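Local coordinates for arginine 3rd transport system periplasmic binding protein (Legionella pneumophila subsp. pneumophila str. Philadelphia 1, PDB 3KZG), which probably binds arginine in the periplasm, as a family 3 solute-binding protein, and delivers it to an uptake system in the inner membrane, at residues G219-L222 against R223-E227. Numbering follows the deposited sequence.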
ATOM      1  N   GLY A 219      -5.110   9.407   2.439  1.00 18.13           N
ATOM      2  CA  GLY A 219      -4.822   8.612   3.621  1.00 15.00           C
ATOM      3  C   GLY A 219      -5.224   9.190   4.966  1.00 14.89           C
ATOM      4  O   GLY A 219      -5.150   8.505   5.984  1.00 14.93           O
ATOM      5  N   THR A 220      -5.645  10.446   4.987  1.00 15.78           N
ATOM      6  CA  THR A 220      -6.052  11.072   6.239  1.00 17.73           C
ATOM      7  C   THR A 220      -7.247  10.336   6.849  1.00 16.67           C
ATOM      8  O   THR A 220      -7.268  10.048   8.046  1.00 17.14           O
ATOM      9  CB  THR A 220      -6.429  12.545   6.027  1.00 18.06           C
ATOM     10  OG1 THR A 220      -5.346  13.228   5.383  1.00 21.66           O
ATOM     11  CG2 THR A 220      -6.703  13.215   7.369  1.00 21.37           C
ATOM     12  N   TYR A 221      -8.236  10.022   6.020  1.00 16.39           N
ATOM     13  CA  TYR A 221      -9.421   9.322   6.498  1.00 15.70           C
ATOM     14  C   TYR A 221      -9.095   7.947   7.058  1.00 15.72           C
ATOM     15  O   TYR A 221      -9.578   7.580   8.126  1.00 16.26           O
ATOM     16  CB  TYR A 221     -10.458   9.183   5.379  1.00 17.11           C
ATOM     17  CG  TYR A 221     -11.589   8.238   5.725  1.00 15.75           C
ATOM     18  CD1 TYR A 221     -11.515   6.887   5.396  1.00 15.11           C
ATOM     19  CD2 TYR A 221     -12.708   8.687   6.428  1.00 15.79           C
ATOM     20  CE1 TYR A 221     -12.525   6.000   5.761  1.00 15.08           C
ATOM     21  CE2 TYR A 221     -13.727   7.808   6.800  1.00 15.63           C
ATOM     22  CZ  TYR A 221     -13.625   6.467   6.464  1.00 15.90           C
ATOM     23  OH  TYR A 221     -14.606   5.583   6.846  1.00 15.47           O
ATOM     24  N   LEU A 222      -8.277   7.187   6.333  1.00 16.35           N
ATOM     25  CA  LEU A 222      -7.905   5.846   6.768  1.00 15.91           C
ATOM     26  C   LEU A 222      -7.190   5.878   8.111  1.00 15.85           C
ATOM     27  O   LEU A 222      -7.503   5.086   9.004  1.00 15.77           O
ATOM     28  CB  LEU A 222      -7.008   5.173   5.727  1.00 14.84           C
ATOM     29  CG  LEU A 222      -6.597   3.728   6.039  1.00 17.33           C
ATOM     30  CD1 LEU A 222      -7.839   2.875   6.271  1.00 18.11           C
ATOM     31  CD2 LEU A 222      -5.785   3.165   4.888  1.00 17.57           C
ATOM     32  N   ARG A 223      -6.240   6.798   8.253  1.00 17.29           N
ATOM     33  CA  ARG A 223      -5.487   6.922   9.492  1.00 20.53           C
ATOM     34  C   ARG A 223      -6.412   7.175  10.678  1.00 20.49           C
ATOM     35  O   ARG A 223      -6.323   6.498  11.702  1.00 21.60           O
ATOM     36  CB  ARG A 223      -4.454   8.046   9.383  1.00 25.20           C
ATOM     37  CG  ARG A 223      -3.573   8.177  10.622  1.00 30.22           C
ATOM     38  CD  ARG A 223      -2.409   9.148  10.424  1.00 35.10           C
ATOM     39  NE  ARG A 223      -2.852  10.512  10.148  1.00 40.47           N
ATOM     40  CZ  ARG A 223      -3.034  11.012   8.930  1.00 42.03           C
ATOM     41  NH1 ARG A 223      -2.807  10.263   7.857  1.00 43.61           N
ATOM     42  NH2 ARG A 223      -3.450  12.264   8.784  1.00 41.95           N
ATOM     43  N   LEU A 224      -7.317   8.136  10.541  1.00 19.96           N
ATOM     44  CA  LEU A 224      -8.234   8.435  11.631  1.00 18.73           C
ATOM     45  C   LEU A 224      -9.145   7.246  11.918  1.00 19.03           C
ATOM     46  O   LEU A 224      -9.275   6.806  13.064  1.00 18.52           O
ATOM     47  CB  LEU A 224      -9.081   9.655  11.291  1.00 19.24           C
ATOM     48  CG  LEU A 224     -10.084  10.057  12.370  1.00 19.31           C
ATOM     49  CD1 LEU A 224      -9.341  10.455  13.650  1.00 19.33           C
ATOM     50  CD2 LEU A 224     -10.939  11.209  11.852  1.00 21.39           C
ATOM     51  N   TYR A 225      -9.770   6.724  10.869  1.00 17.74           N
ATOM     52  CA  TYR A 225     -10.671   5.593  11.011  1.00 18.33           C
ATOM     53  C   TYR A 225     -10.014   4.408  11.721  1.00 20.28           C
ATOM     54  O   TYR A 225     -10.609   3.799  12.615  1.00 17.86           O
ATOM     55  CB  TYR A 225     -11.161   5.141   9.634  1.00 18.11           C
ATOM     56  CG  TYR A 225     -12.186   4.042   9.695  1.00 18.32           C
ATOM     57  CD1 TYR A 225     -13.547   4.334   9.777  1.00 18.45           C
ATOM     58  CD2 TYR A 225     -11.796   2.701   9.703  1.00 18.50           C
ATOM     59  CE1 TYR A 225     -14.493   3.308   9.863  1.00 19.97           C
ATOM     60  CE2 TYR A 225     -12.726   1.684   9.793  1.00 17.66           C
ATOM     61  CZ  TYR A 225     -14.069   1.990   9.872  1.00 19.84           C
ATOM     62  OH  TYR A 225     -14.981   0.967   9.968  1.00 24.27           O
ATOM     63  N   SER A 226      -8.787   4.087  11.324  1.00 21.81           N
ATOM     64  CA  SER A 226      -8.077   2.958  11.907  1.00 23.98           C
ATOM     65  C   SER A 226      -7.741   3.166  13.378  1.00 24.99           C
ATOM     66  O   SER A 226      -7.723   2.211  14.149  1.00 23.57           O
ATOM     67  CB  SER A 226      -6.804   2.659  11.104  1.00 25.39           C
ATOM     68  OG  SER A 226      -5.884   3.735  11.167  1.00 29.81           O
ATOM     69  N   GLU A 227      -7.488   4.414  13.769  1.00 26.74           N
ATOM     70  CA  GLU A 227      -7.164   4.724  15.164  1.00 27.83           C
ATOM     71  C   GLU A 227      -8.332   4.377  16.086  1.00 26.11           C
ATOM     72  O   GLU A 227      -8.138   4.046  17.253  1.00 27.04           O
ATOM     73  CB  GLU A 227      -6.835   6.216  15.331  1.00 31.66           C
ATOM     74  CG  GLU A 227      -5.677   6.724  14.485  1.00 36.65           C
ATOM     75  CD  GLU A 227      -5.343   8.181  14.759  1.00 41.63           C
ATOM     76  OE1 GLU A 227      -4.771   8.476  15.833  1.00 44.07           O
ATOM     77  OE2 GLU A 227      -5.660   9.039  13.904  1.00 44.19           O
TER
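Tyr-221 and Tyr-225, one turn apart, leave helix 220-228 alongside each other and make the tightly packed flank of its start, a case of i to i+4 packing along an alpha-helix. They form a strongly offset pair with little shared face, the planes 28° apart and the centroids separated by 5.7 Å. The touching is done by the far end of the first ring: Tyr-221 OH lies 3.4 Å from Tyr-225 CD1, while CB of Tyr-225 sits over one face of the Tyr-221 ring, toward its rim. In both residues CG is anti to the backbone N, which sends the rings out along a common direction. The backbone bond from Tyr-225 N to Tyr-221 O, 2.9 Å, joins the same two residues. Gly-219 is the N-cap residue, and its O accepts the first i to i+4 bond, from Arg-223 N at 3.0 Å.

The solvent side is looser. Arg-223 bends at chi3 (62°) and folds back over the start of the helix, bringing NH2 to 3.7 Å from Thr-220 CG2, a contact of van der Waals kind. Thr-220 O lies over one face of the guanidinium. Farther along, exposed Ser-226 has OG 3.0 Å from Leu-222 O, which accepts the Ser-226 backbone N-H at 2.8 Å (N to O).

Thr-220 OG1 is hydrogen-bonded to Asp-218, and Tyr-221 OH to the carbonyl of Tyr-87. Leu-222 and Tyr-225 pack on Ala-217 of a second subunit. Within the chain, this C-terminal helix rests through Thr-220 and Tyr-221 on helix 202-217 and, returning to the N-terminal lobe as in family 3 solute-binding proteins, through Leu-224 on helix 29-40, which follows strands 4-13 and 17-18.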